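Local coordinates for protein rhamnosidase B (Bacillus sp., PDB 2OKX) that hydrolyses alpha-L-rhamnosides, releasing L-rhamnose, as a member of glycoside hydrolase family 78, whose enzymes act with inversion of the anomeric configuration, at residues 47-52 with 102-107; 337-342 with 385-390; 454-459 with 518-523; 825-830 with 841-846. All coordinates share one frame; numbering follows the deposited sequence. Where two conformers were deposited one is given.

Contact 1: residues 47-52 with 102-107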
loop_
_atom_site.group_PDB
_atom_site.type_symbol
_atom_site.label_atom_id
_atom_site.label_comp_id
_atom_site.label_asym_id
_atom_site.label_seq_id
_atom_site.Cartn_x
_atom_site.Cartn_y
_atom_site.Cartn_z
ATOM N N ASP A 47 16.131 -11.826 4.053
ATOM C CA ASP A 47 15.055 -12.233 3.163
ATOM C C ASP A 47 14.056 -12.942 4.072
ATOM O O ASP A 47 14.383 -13.994 4.621
ATOM C CB ASP A 47 15.594 -13.211 2.107
ATOM C CG ASP A 47 14.556 -13.572 1.065
ATOM O OD1 ASP A 47 13.395 -13.799 1.452
ATOM O OD2 ASP A 47 14.901 -13.639 -0.134
ATOM N N SER A 48 12.835 -12.420 4.210
ATOM C CA SER A 48 12.349 -11.223 3.520
ATOM C C SER A 48 12.589 -9.887 4.233
ATOM O O SER A 48 12.931 -8.889 3.591
ATOM C CB SER A 48 10.847 -11.368 3.265
ATOM O OG SER A 48 10.533 -12.656 2.770
ATOM N N ARG A 49 12.375 -9.867 5.544
ATOM C CA ARG A 49 12.555 -8.653 6.348
ATOM C C ARG A 49 13.166 -9.002 7.709
ATOM O O ARG A 49 13.117 -10.155 8.136
ATOM C CB ARG A 49 11.201 -7.965 6.563
ATOM C CG ARG A 49 10.471 -7.556 5.286
ATOM C CD ARG A 49 11.166 -6.405 4.583
ATOM N NE ARG A 49 10.381 -5.885 3.466
ATOM C CZ ARG A 49 10.613 -6.149 2.184
ATOM N NH1 ARG A 49 11.622 -6.936 1.829
ATOM N NH2 ARG A 49 9.833 -5.617 1.251
ATOM N N TYR A 50 13.727 -8.009 8.400
ATOM C CA TYR A 50 14.336 -8.259 9.702
ATOM C C TYR A 50 14.061 -7.177 10.744
ATOM O O TYR A 50 13.672 -6.060 10.414
ATOM C CB TYR A 50 15.858 -8.378 9.567
ATOM C CG TYR A 50 16.547 -7.043 9.337
ATOM C CD1 TYR A 50 16.841 -6.594 8.051
ATOM C CD2 TYR A 50 16.850 -6.203 10.408
ATOM C CE1 TYR A 50 17.418 -5.338 7.836
ATOM C CE2 TYR A 50 17.421 -4.944 10.205
ATOM C CZ TYR A 50 17.700 -4.520 8.919
ATOM O OH TYR A 50 18.243 -3.271 8.721
ATOM N N VAL A 51 14.286 -7.542 12.002
ATOM C CA VAL A 51 14.186 -6.639 13.143
ATOM C C VAL A 51 15.511 -6.877 13.881
ATOM O O VAL A 51 15.787 -7.993 14.332
ATOM C CB VAL A 51 13.019 -6.981 14.080
ATOM C CG1 VAL A 51 13.053 -6.044 15.282
ATOM C CG2 VAL A 51 11.687 -6.837 13.345
ATOM N N LEU A 52 16.328 -5.835 13.988
ATOM C CA LEU A 52 17.643 -5.938 14.619
ATOM C C LEU A 52 17.735 -5.510 16.079
ATOM O O LEU A 52 17.214 -4.459 16.467
ATOM C CB LEU A 52 18.657 -5.127 13.808
ATOM C CG LEU A 52 20.062 -4.949 14.397
ATOM C CD1 LEU A 52 20.794 -6.289 14.401
ATOM C CD2 LEU A 52 20.835 -3.921 13.574
ATOM N N PHE A 102 3.634 -7.702 -3.950
ATOM C CA PHE A 102 3.888 -6.466 -4.696
ATOM C C PHE A 102 5.119 -5.669 -4.261
ATOM O O PHE A 102 5.405 -4.618 -4.836
ATOM C CB PHE A 102 2.664 -5.541 -4.635
ATOM C CG PHE A 102 1.452 -6.053 -5.375
ATOM C CD1 PHE A 102 1.225 -7.417 -5.541
ATOM C CD2 PHE A 102 0.470 -5.160 -5.806
ATOM C CE1 PHE A 102 0.035 -7.887 -6.115
ATOM C CE2 PHE A 102 -0.720 -5.614 -6.377
ATOM C CZ PHE A 102 -0.941 -6.984 -6.530
ATOM N N TYR A 103 5.828 -6.131 -3.232
ATOM C CA TYR A 103 7.039 -5.441 -2.789
ATOM C C TYR A 103 8.126 -6.410 -2.334
ATOM O O TYR A 103 9.040 -6.049 -1.588
ATOM C CB TYR A 103 6.738 -4.399 -1.688
ATOM C CG TYR A 103 5.881 -4.840 -0.508
ATOM C CD1 TYR A 103 6.308 -5.843 0.369
ATOM C CD2 TYR A 103 4.675 -4.190 -0.224
ATOM C CE1 TYR A 103 5.558 -6.180 1.501
ATOM C CE2 TYR A 103 3.921 -4.518 0.904
ATOM C CZ TYR A 103 4.370 -5.512 1.764
ATOM O OH TYR A 103 3.634 -5.823 2.889
ATOM N N TYR A 104 8.025 -7.643 -2.819
ATOM C CA TYR A 104 8.977 -8.692 -2.489
ATOM C C TYR A 104 8.882 -9.836 -3.492
ATOM O O TYR A 104 7.791 -10.306 -3.805
ATOM C CB TYR A 104 8.707 -9.227 -1.076
ATOM C CG TYR A 104 9.440 -10.518 -0.769
ATOM C CD1 TYR A 104 8.796 -11.752 -0.871
ATOM C CD2 TYR A 104 10.792 -10.507 -0.426
ATOM C CE1 TYR A 104 9.484 -12.953 -0.645
ATOM C CE2 TYR A 104 11.490 -11.696 -0.196
ATOM C CZ TYR A 104 10.830 -12.913 -0.309
ATOM O OH TYR A 104 11.523 -14.081 -0.094
ATOM N N LEU A 105 10.030 -10.267 -4.008
ATOM C CA LEU A 105 10.065 -11.382 -4.951
ATOM C C LEU A 105 10.656 -12.572 -4.205
ATOM O O LEU A 105 11.758 -12.487 -3.658
ATOM C CB LEU A 105 10.915 -11.039 -6.180
ATOM C CG LEU A 105 10.280 -10.064 -7.184
ATOM C CD1 LEU A 105 10.306 -8.639 -6.631
ATOM C CD2 LEU A 105 11.046 -10.125 -8.495
ATOM N N ARG A 106 9.915 -13.673 -4.172
ATOM C CA ARG A 106 10.356 -14.867 -3.462
ATOM C C ARG A 106 11.796 -15.272 -3.757
ATOM O O ARG A 106 12.199 -15.408 -4.915
ATOM C CB ARG A 106 9.439 -16.052 -3.771
ATOM C CG ARG A 106 9.639 -17.216 -2.809
ATOM C CD ARG A 106 8.948 -18.489 -3.256
ATOM N NE ARG A 106 9.058 -19.522 -2.229
ATOM C CZ ARG A 106 8.594 -20.761 -2.351
ATOM N NH1 ARG A 106 7.983 -21.138 -3.467
ATOM N NH2 ARG A 106 8.728 -21.619 -1.348
ATOM N N GLY A 107 12.568 -15.442 -2.689
ATOM C CA GLY A 107 13.948 -15.870 -2.801
ATOM C C GLY A 107 14.048 -17.088 -1.899
ATOM O O GLY A 107 13.557 -18.162 -2.239
HETATM O O HOH W 1 14.259 -12.450 -2.432
HETATM O O HOH W 2 11.798 -6.654 -1.077
#
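The carbonyl oxygen of Y103 is gripped twice: by R49 NH2, 3.0 Å away with an N-H...O angle of 143°, and by a water that also accepts from R49 NH1. R49 belongs to a classic beta bulge, in which S48 and R49 both face L95 within the N-terminal domain's antiparallel sheet. A bend at chi2 (-70°) turns the arginine chain back, letting NH1 reach S48 O at 2.9 Å while Y103 O meets the guanidinium edge. Y104 lays a ring face against S48, whose CB is 3.9 Å from the ring centroid and 25° off its normal; S48 OG, bonded by F97 N, also overlies the ring. Y104 OH accepts from G107 N at 3.1 Å and donates to D47 OD1, though the modelled 2.4 Å makes that length doubtful. A phenylalanine in place of Y104 would probably leave D47 OD1 and G107 N without this shared partner. One water joins D47 OD2 (2.7 Å) to L105 O (2.8 Å).

Contact 2: residues 337-342 with 385-390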
loop_
_atom_site.group_PDB
_atom_site.type_symbol
_atom_site.label_atom_id
_atom_site.label_comp_id
_atom_site.label_asym_id
_atom_site.label_seq_id
_atom_site.Cartn_x
_atom_site.Cartn_y
_atom_site.Cartn_z
ATOM N N LEU A 337 -11.951 -29.064 5.818
ATOM C CA LEU A 337 -12.429 -28.674 4.499
ATOM C C LEU A 337 -11.580 -29.348 3.437
ATOM O O LEU A 337 -10.448 -29.755 3.694
ATOM C CB LEU A 337 -12.328 -27.152 4.304
ATOM C CG LEU A 337 -13.022 -26.215 5.291
ATOM C CD1 LEU A 337 -12.716 -24.772 4.925
ATOM C CD2 LEU A 337 -14.510 -26.456 5.267
ATOM N N ALA A 338 -12.141 -29.457 2.243
ATOM C CA ALA A 338 -11.444 -30.038 1.108
ATOM C C ALA A 338 -11.817 -29.190 -0.097
ATOM O O ALA A 338 -12.820 -28.482 -0.071
ATOM C CB ALA A 338 -11.893 -31.478 0.891
ATOM N N THR A 339 -11.005 -29.238 -1.143
ATOM C CA THR A 339 -11.330 -28.483 -2.339
ATOM C C THR A 339 -11.509 -29.473 -3.477
ATOM O O THR A 339 -10.883 -30.532 -3.491
ATOM C CB THR A 339 -10.235 -27.455 -2.693
ATOM O OG1 THR A 339 -8.975 -28.116 -2.847
ATOM C CG2 THR A 339 -10.126 -26.408 -1.595
ATOM N N ILE A 340 -12.389 -29.135 -4.411
ATOM C CA ILE A 340 -12.661 -29.990 -5.557
ATOM C C ILE A 340 -12.189 -29.274 -6.816
ATOM O O ILE A 340 -12.718 -28.223 -7.178
ATOM C CB ILE A 340 -14.166 -30.286 -5.668
ATOM C CG1 ILE A 340 -14.693 -30.773 -4.317
ATOM C CG2 ILE A 340 -14.407 -31.346 -6.738
ATOM C CD1 ILE A 340 -16.187 -31.031 -4.290
ATOM N N GLY A 341 -11.190 -29.854 -7.475
ATOM C CA GLY A 341 -10.625 -29.265 -8.674
ATOM C C GLY A 341 -9.163 -29.670 -8.732
ATOM O O GLY A 341 -8.795 -30.688 -8.145
ATOM N N THR A 342 -8.318 -28.898 -9.407
ATOM C CA THR A 342 -8.702 -27.673 -10.098
ATOM C C THR A 342 -9.077 -28.022 -11.541
ATOM O O THR A 342 -8.219 -28.406 -12.329
ATOM C CB THR A 342 -7.521 -26.687 -10.089
ATOM O OG1 THR A 342 -7.040 -26.549 -8.745
ATOM C CG2 THR A 342 -7.946 -25.327 -10.622
ATOM N N LYS A 385 -9.576 -32.982 -3.069
ATOM C CA LYS A 385 -8.241 -32.873 -2.485
ATOM C C LYS A 385 -8.247 -32.315 -1.061
ATOM O O LYS A 385 -9.122 -31.533 -0.691
ATOM C CB LYS A 385 -7.372 -31.950 -3.343
ATOM C CG LYS A 385 -7.578 -32.066 -4.847
ATOM C CD LYS A 385 -6.902 -33.288 -5.431
ATOM C CE LYS A 385 -6.992 -33.264 -6.951
ATOM N NZ LYS A 385 -6.392 -32.013 -7.505
ATOM N N PRO A 386 -7.263 -32.711 -0.243
ATOM C CA PRO A 386 -7.217 -32.196 1.126
ATOM C C PRO A 386 -6.729 -30.748 1.072
ATOM O O PRO A 386 -6.070 -30.349 0.111
ATOM C CB PRO A 386 -6.216 -33.122 1.807
ATOM C CG PRO A 386 -5.262 -33.430 0.701
ATOM C CD PRO A 386 -6.188 -33.693 -0.470
ATOM N N PHE A 387 -7.059 -29.968 2.096
ATOM C CA PHE A 387 -6.655 -28.565 2.157
ATOM C C PHE A 387 -5.291 -28.459 2.830
ATOM O O PHE A 387 -5.126 -28.913 3.957
ATOM C CB PHE A 387 -7.681 -27.771 2.962
ATOM C CG PHE A 387 -7.806 -26.337 2.538
ATOM C CD1 PHE A 387 -8.917 -25.911 1.815
ATOM C CD2 PHE A 387 -6.804 -25.420 2.836
ATOM C CE1 PHE A 387 -9.030 -24.586 1.391
ATOM C CE2 PHE A 387 -6.904 -24.092 2.416
ATOM C CZ PHE A 387 -8.020 -23.675 1.691
ATOM N N GLU A 388 -4.311 -27.870 2.145
ATOM C CA GLU A 388 -2.980 -27.733 2.729
ATOM C C GLU A 388 -3.079 -26.959 4.048
ATOM O O GLU A 388 -3.504 -25.807 4.074
ATOM C CB GLU A 388 -2.029 -27.012 1.765
ATOM C CG GLU A 388 -0.581 -27.007 2.256
ATOM C CD GLU A 388 0.385 -26.308 1.311
ATOM O OE1 GLU A 388 1.595 -26.253 1.633
ATOM O OE2 GLU A 388 -0.054 -25.814 0.252
ATOM N N PRO A 389 -2.688 -27.596 5.163
ATOM C CA PRO A 389 -2.721 -27.016 6.511
ATOM C C PRO A 389 -2.177 -25.594 6.670
ATOM O O PRO A 389 -2.796 -24.766 7.331
ATOM C CB PRO A 389 -1.928 -28.025 7.333
ATOM C CG PRO A 389 -2.277 -29.323 6.668
ATOM C CD PRO A 389 -2.146 -28.968 5.205
ATOM N N SER A 390 -1.023 -25.315 6.072
ATOM C CA SER A 390 -0.411 -23.995 6.187
ATOM C C SER A 390 -1.215 -22.875 5.517
ATOM O O SER A 390 -0.951 -21.691 5.745
ATOM C CB SER A 390 1.012 -24.024 5.624
ATOM O OG SER A 390 1.017 -24.330 4.240
HETATM O O HOH W 3 -8.151 -31.057 4.248
HETATM O O HOH W 4 -6.640 -28.646 -6.846
#
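Two bends, at chi2 (-77°) and again at chi4, curl the K385 side chain back along its partner strand until NZ meets G341 O at 2.8 Å, in the carbonyl plane and on a lone pair. F387, with CG anti to the backbone N (chi1 -150°), swings its ring beside T339, where CG2 lies 3.7 Å from F387 CD1 and the two side chains cross at about a right angle. Between these groups the backbones pair antiparallel at T339 and K385, a hydrogen-bonded pair: K385 N reaches T339 O at 2.8 Å, nearly straight at 171°, and T339 N reaches K385 O at 3.0 Å. Past that pair a water takes over, donating to L337 O (2.7 Å) and accepting from F387 N (2.6 Å). T339 OG1 turns to Q228 for its hydrogen bond. Within domain D2, strand 338-340 lies between strand 384-386 and strand 240-252, which bonds A338 through A247 and I340 through Y245, while helix 225-229 packs on T339 and F387.

Contact 3: residues 454-459 with 518-523; sequences ELEAPA and PVKLHE. With CA (calcium ion), chain C.
Strands 454-457 and 520-523 run antiparallel, their axes 4.7 Å apart and 167° between directions, and E454 O accepts from both H522 N (3.0 Å) and E523 N (3.3 Å). Side chains of one face are apolar: L455 CB meets L521 CD1, and next to them A457 CB lies 3.6 Å from V519 CG2. On the other face E454 OE2 and E523 OE2 stand 4.4 Å apart, a like-charge pair whose repulsion is probably eased by a water donating to both and by salt bridges of E454 to R494 and E523 to K202. The doubled acceptor marks a classic beta bulge in the concanavalin-like domain, and at it H522 O binds a calcium ion at 2.6 Å. Three waters, V423 O and further ligands complete its shell; one of the waters also donates to E523 OE1, which places E523 in the second shell of the ion. E456 and K520 both extend beyond CG, and a water spans their ends, donating to E456 OE2 at 2.6 Å and accepting from K520 NZ. An alanine at E456 would probably leave that water without its carboxylate acceptor and break the water-mediated link to K520 NZ. The E456 carboxylate lies nearly coplanar with the H522 ring (17°), whose modelled orientation is doubtful.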
loop_
_atom_site.group_PDB
_atom_site.type_symbol
_atom_site.label_atom_id
_atom_site.label_comp_id
_atom_site.label_asym_id
_atom_site.label_seq_id
_atom_site.Cartn_x
_atom_site.Cartn_y
_atom_site.Cartn_z
ATOM N N GLU A 454 1.078 -3.307 26.326
ATOM C CA GLU A 454 1.635 -3.899 27.532
ATOM C C GLU A 454 0.425 -4.168 28.401
ATOM O O GLU A 454 -0.448 -3.309 28.544
ATOM C CB GLU A 454 2.593 -2.942 28.244
ATOM C CG GLU A 454 3.121 -3.504 29.557
ATOM C CD GLU A 454 4.210 -2.653 30.174
ATOM O OE1 GLU A 454 4.574 -2.914 31.335
ATOM O OE2 GLU A 454 4.709 -1.727 29.499
ATOM N N LEU A 455 0.357 -5.365 28.968
ATOM C CA LEU A 455 -0.786 -5.719 29.790
ATOM C C LEU A 455 -0.496 -6.886 30.727
ATOM O O LEU A 455 0.545 -7.534 30.633
ATOM C CB LEU A 455 -1.968 -6.084 28.881
ATOM C CG LEU A 455 -1.733 -7.212 27.860
ATOM C CD1 LEU A 455 -1.718 -8.569 28.563
ATOM C CD2 LEU A 455 -2.840 -7.194 26.807
ATOM N N GLU A 456 -1.434 -7.128 31.634
ATOM C CA GLU A 456 -1.355 -8.238 32.578
ATOM C C GLU A 456 -2.626 -9.025 32.316
ATOM O O GLU A 456 -3.702 -8.441 32.236
ATOM C CB GLU A 456 -1.379 -7.753 34.028
ATOM C CG GLU A 456 -0.226 -6.871 34.430
ATOM C CD GLU A 456 -0.306 -6.467 35.886
ATOM O OE1 GLU A 456 -0.043 -5.287 36.190
ATOM O OE2 GLU A 456 -0.627 -7.329 36.730
ATOM N N ALA A 457 -2.510 -10.340 32.175
ATOM C CA ALA A 457 -3.691 -11.152 31.927
ATOM C C ALA A 457 -3.438 -12.614 32.241
ATOM O O ALA A 457 -2.293 -13.053 32.330
ATOM C CB ALA A 457 -4.129 -11.009 30.471
ATOM N N PRO A 458 -4.515 -13.385 32.429
ATOM C CA PRO A 458 -4.385 -14.814 32.728
ATOM C C PRO A 458 -3.816 -15.498 31.486
ATOM O O PRO A 458 -3.974 -14.995 30.368
ATOM C CB PRO A 458 -5.827 -15.246 32.991
ATOM C CG PRO A 458 -6.486 -13.992 33.476
ATOM C CD PRO A 458 -5.913 -12.942 32.569
ATOM N N ALA A 459 -3.161 -16.638 31.672
ATOM C CA ALA A 459 -2.597 -17.363 30.541
ATOM C C ALA A 459 -3.716 -17.815 29.609
ATOM O O ALA A 459 -4.789 -18.218 30.057
ATOM C CB ALA A 459 -1.804 -18.571 31.030
ATOM N N PRO A 518 -9.810 -10.465 35.457
ATOM C CA PRO A 518 -9.710 -9.195 34.734
ATOM C C PRO A 518 -8.354 -8.940 34.093
ATOM O O PRO A 518 -7.312 -9.347 34.611
ATOM C CB PRO A 518 -10.061 -8.159 35.804
ATOM C CG PRO A 518 -9.647 -8.817 37.079
ATOM C CD PRO A 518 -10.117 -10.239 36.880
ATOM N N VAL A 519 -8.383 -8.270 32.949
ATOM C CA VAL A 519 -7.172 -7.924 32.225
ATOM C C VAL A 519 -6.847 -6.461 32.518
ATOM O O VAL A 519 -7.730 -5.608 32.504
ATOM C CB VAL A 519 -7.363 -8.100 30.698
ATOM C CG1 VAL A 519 -6.194 -7.465 29.941
ATOM C CG2 VAL A 519 -7.472 -9.577 30.356
ATOM N N LYS A 520 -5.582 -6.181 32.808
ATOM C CA LYS A 520 -5.155 -4.815 33.077
ATOM C C LYS A 520 -4.358 -4.329 31.879
ATOM O O LYS A 520 -3.260 -4.817 31.612
ATOM C CB LYS A 520 -4.280 -4.750 34.329
ATOM C CG LYS A 520 -5.007 -5.077 35.614
ATOM C CD LYS A 520 -4.075 -4.939 36.803
ATOM C CE LYS A 520 -4.779 -5.295 38.100
ATOM N NZ LYS A 520 -3.861 -5.167 39.262
ATOM N N LEU A 521 -4.913 -3.369 31.153
ATOM C CA LEU A 521 -4.231 -2.834 29.986
ATOM C C LEU A 521 -3.426 -1.611 30.416
ATOM O O LEU A 521 -3.992 -0.564 30.737
ATOM C CB LEU A 521 -5.260 -2.478 28.906
ATOM C CG LEU A 521 -4.768 -2.050 27.518
ATOM C CD1 LEU A 521 -3.708 -3.016 27.000
ATOM C CD2 LEU A 521 -5.958 -2.005 26.565
ATOM N N HIS A 522 -2.104 -1.762 30.453
ATOM C CA HIS A 522 -1.222 -0.671 30.848
ATOM C C HIS A 522 -1.098 0.369 29.747
ATOM O O HIS A 522 -0.978 1.559 30.025
ATOM C CB HIS A 522 0.160 -1.204 31.232
ATOM C CG HIS A 522 0.190 -1.865 32.576
ATOM N ND1 HIS A 522 -0.280 -3.143 32.787
ATOM C CD2 HIS A 522 0.578 -1.401 33.787
ATOM C CE1 HIS A 522 -0.185 -3.438 34.072
ATOM N NE2 HIS A 522 0.331 -2.399 34.701
ATOM N N GLU A 523 -1.113 -0.087 28.501
ATOM C CA GLU A 523 -1.048 0.816 27.360
ATOM C C GLU A 523 -1.218 0.117 26.021
ATOM O O GLU A 523 -0.807 -1.033 25.841
ATOM C CB GLU A 523 0.262 1.608 27.349
ATOM C CG GLU A 523 1.530 0.778 27.338
ATOM C CD GLU A 523 2.775 1.647 27.317
ATOM O OE1 GLU A 523 2.805 2.646 28.063
ATOM O OE2 GLU A 523 3.723 1.338 26.564
HETATM CA CA CA C . 0.468 2.855 31.745
HETATM O O HOH W 5 5.118 -0.879 27.050
HETATM O O HOH W 6 -1.862 -6.860 39.008
HETATM O O HOH W 7 0.969 4.178 29.904
HETATM O O HOH W 8 0.030 1.404 33.608
HETATM O O HOH W 9 -1.737 3.557 31.677
#

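Contact 4: residues 825-830 with 841-846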
loop_
_atom_site.group_PDB
_atom_site.type_symbol
_atom_site.label_atom_id
_atom_site.label_comp_id
_atom_site.label_asym_id
_atom_site.label_seq_id
_atom_site.Cartn_x
_atom_site.Cartn_y
_atom_site.Cartn_z
ATOM N N ARG A 825 -12.331 23.429 -2.408
ATOM C CA ARG A 825 -13.266 23.618 -1.305
ATOM C C ARG A 825 -14.392 22.586 -1.341
ATOM O O ARG A 825 -14.714 21.977 -0.326
ATOM C CB ARG A 825 -13.868 25.022 -1.354
ATOM C CG ARG A 825 -12.903 26.118 -0.930
ATOM C CD ARG A 825 -13.320 27.474 -1.464
ATOM N NE ARG A 825 -12.469 28.534 -0.929
ATOM C CZ ARG A 825 -12.209 29.677 -1.555
ATOM N NH1 ARG A 825 -12.726 29.918 -2.754
ATOM N NH2 ARG A 825 -11.438 30.582 -0.971
ATOM N N ARG A 826 -14.981 22.392 -2.515
ATOM C CA ARG A 826 -16.081 21.448 -2.663
ATOM C C ARG A 826 -15.656 19.995 -2.495
ATOM O O ARG A 826 -16.209 19.265 -1.667
ATOM C CB ARG A 826 -16.754 21.626 -4.030
ATOM C CG ARG A 826 -17.759 20.526 -4.369
ATOM C CD ARG A 826 -18.567 20.821 -5.636
ATOM N NE ARG A 826 -17.737 21.245 -6.761
ATOM C CZ ARG A 826 -17.443 22.513 -7.035
ATOM N NH1 ARG A 826 -17.915 23.482 -6.263
ATOM N NH2 ARG A 826 -16.677 22.811 -8.075
ATOM N N ASN A 827 -14.663 19.587 -3.272
ATOM C CA ASN A 827 -14.207 18.208 -3.257
ATOM C C ASN A 827 -13.440 17.728 -2.043
ATOM O O ASN A 827 -13.619 16.590 -1.610
ATOM C CB ASN A 827 -13.429 17.921 -4.536
ATOM C CG ASN A 827 -14.338 17.856 -5.742
ATOM O OD1 ASN A 827 -15.377 17.197 -5.699
ATOM N ND2 ASN A 827 -13.963 18.535 -6.820
ATOM N N TYR A 828 -12.580 18.572 -1.490
ATOM C CA TYR A 828 -11.852 18.164 -0.305
ATOM C C TYR A 828 -12.712 18.497 0.907
ATOM O O TYR A 828 -12.614 17.845 1.949
ATOM C CB TYR A 828 -10.490 18.856 -0.260
ATOM C CG TYR A 828 -9.538 18.281 -1.285
ATOM C CD1 TYR A 828 -8.643 17.264 -0.942
ATOM C CD2 TYR A 828 -9.565 18.715 -2.616
ATOM C CE1 TYR A 828 -7.801 16.692 -1.898
ATOM C CE2 TYR A 828 -8.730 18.150 -3.576
ATOM C CZ TYR A 828 -7.852 17.141 -3.212
ATOM O OH TYR A 828 -7.024 16.580 -4.157
ATOM N N GLY A 829 -13.576 19.497 0.760
ATOM C CA GLY A 829 -14.467 19.858 1.850
ATOM C C GLY A 829 -15.394 18.694 2.189
ATOM O O GLY A 829 -15.737 18.476 3.353
ATOM N N GLN A 830 -15.799 17.936 1.173
ATOM C CA GLN A 830 -16.683 16.795 1.396
ATOM C C GLN A 830 -15.952 15.712 2.198
ATOM O O GLN A 830 -16.568 14.971 2.961
ATOM C CB GLN A 830 -17.175 16.223 0.062
ATOM C CG GLN A 830 -16.156 15.374 -0.681
ATOM C CD GLN A 830 -16.713 14.774 -1.964
ATOM O OE1 GLN A 830 -17.808 14.210 -1.975
ATOM N NE2 GLN A 830 -15.952 14.885 -3.052
ATOM N N GLU A 841 -8.832 8.096 -1.751
ATOM C CA GLU A 841 -8.332 7.526 -2.991
ATOM C C GLU A 841 -9.231 7.953 -4.151
ATOM O O GLU A 841 -8.753 8.285 -5.234
ATOM C CB GLU A 841 -8.334 6.000 -2.879
ATOM C CG GLU A 841 -7.888 5.256 -4.122
ATOM C CD GLU A 841 -8.062 3.748 -3.974
ATOM O OE1 GLU A 841 -7.536 2.998 -4.822
ATOM O OE2 GLU A 841 -8.731 3.312 -3.009
ATOM N N MET A 842 -10.538 7.931 -3.917
ATOM C CA MET A 842 -11.504 8.286 -4.949
ATOM C C MET A 842 -12.639 9.115 -4.381
ATOM O O MET A 842 -12.767 9.266 -3.159
ATOM C CB MET A 842 -12.100 7.017 -5.569
ATOM C CG MET A 842 -11.080 6.055 -6.152
ATOM S SD MET A 842 -11.822 4.444 -6.519
ATOM C CE MET A 842 -12.031 3.818 -4.842
ATOM N N TYR A 843 -13.465 9.646 -5.278
ATOM C CA TYR A 843 -14.622 10.436 -4.887
ATOM C C TYR A 843 -15.821 9.512 -4.733
ATOM O O TYR A 843 -15.852 8.420 -5.304
ATOM C CB TYR A 843 -14.929 11.496 -5.949
ATOM C CG TYR A 843 -13.933 12.628 -5.985
ATOM C CD1 TYR A 843 -13.388 13.064 -7.193
ATOM C CD2 TYR A 843 -13.537 13.268 -4.810
ATOM C CE1 TYR A 843 -12.471 14.111 -7.231
ATOM C CE2 TYR A 843 -12.623 14.317 -4.837
ATOM C CZ TYR A 843 -12.093 14.732 -6.051
ATOM O OH TYR A 843 -11.182 15.763 -6.079
ATOM N N PRO A 844 -16.820 9.931 -3.943
ATOM C CA PRO A 844 -18.020 9.117 -3.735
ATOM C C PRO A 844 -18.864 9.067 -5.005
ATOM O O PRO A 844 -18.662 9.860 -5.927
ATOM C CB PRO A 844 -18.754 9.857 -2.616
ATOM C CG PRO A 844 -17.666 10.561 -1.886
ATOM C CD PRO A 844 -16.793 11.066 -3.008
ATOM N N ASN A 845 -19.805 8.130 -5.039
ATOM C CA ASN A 845 -20.730 7.964 -6.154
ATOM C C ASN A 845 -20.162 7.455 -7.477
ATOM O O ASN A 845 -20.683 7.765 -8.550
ATOM C CB ASN A 845 -21.508 9.264 -6.379
ATOM C CG ASN A 845 -22.299 9.682 -5.148
ATOM O OD1 ASN A 845 -22.854 8.839 -4.438
ATOM N ND2 ASN A 845 -22.362 10.986 -4.895
ATOM N N PHE A 846 -19.084 6.684 -7.391
ATOM C CA PHE A 846 -18.472 6.051 -8.557
ATOM C C PHE A 846 -18.373 4.589 -8.133
ATOM O O PHE A 846 -17.917 4.294 -7.029
ATOM C CB PHE A 846 -17.077 6.612 -8.849
ATOM C CG PHE A 846 -17.089 7.953 -9.532
ATOM C CD1 PHE A 846 -17.237 9.124 -8.796
ATOM C CD2 PHE A 846 -16.964 8.041 -10.917
ATOM C CE1 PHE A 846 -17.259 10.362 -9.426
ATOM C CE2 PHE A 846 -16.987 9.277 -11.559
ATOM C CZ PHE A 846 -17.134 10.440 -10.813
#
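Van der Waals contact carries most of the meeting between N827, Q830 and Y843. N827 CB touches the phenol end of Y843, 3.5 Å from OH and 3.7 Å from CE2, while N827 OD1 stands 4.0 Å above one face of the ring, displaced toward its rim. The Q830 amide approaches near the CB end of the ring, NE2 lying 3.4 Å from Y843 CD2 with the two planes 23° apart. Its other branch goes to P844: OE1 is 3.5 Å from P844 CD. Q830 CG sits between the backbone N and the carbonyl carbon (chi1 77°), and from there the extended chain reaches across to both residues. This is a helix-to-loop contact of the six-hairpin glycosidase domain, the (alpha/alpha)6 barrel of the enzyme, in which helix 817-833 packs against the loop leading on toward helix 868-876. No hydrogen bond crosses between the two segments. Instead Q830 NE2 donates back to N827 O at 3.2 Å (145°), on a lone pair and in the plane of its own amide, which limits rotation of that amide and keeps it against the ring. The remaining polar ends turn to other partners: Y843 OH to S804 of helix 801-813, N827 ND2 to D823, one helical turn earlier, and Y828 OH to the backbone of S865. P801 touches both tyrosines, Y828 and Y843.

The four contacts follow one another along the chain, each in a different domain family: N-terminal, D2, concanavalin-like and six-hairpin. None touches another. Contacts 1 and 2 come nearest, about 9 Å between nearest atoms, and R106 of contact 1 bonds N235 of domain D2. Contacts 1 and 4 lie on opposite sides of the chain's centre, their own centres 36 Å apart; even so, F102 of contact 1 touches V574 and Q617 in the glycosidase domain, the expected seat of hydrolysis. Contact 4 is packing within that domain, with no catalytic role indicated. A calcium ion is bound at contact 3, whose centre is 42 Å from that of contact 4; its place at a strand bulge is consistent with a structural role.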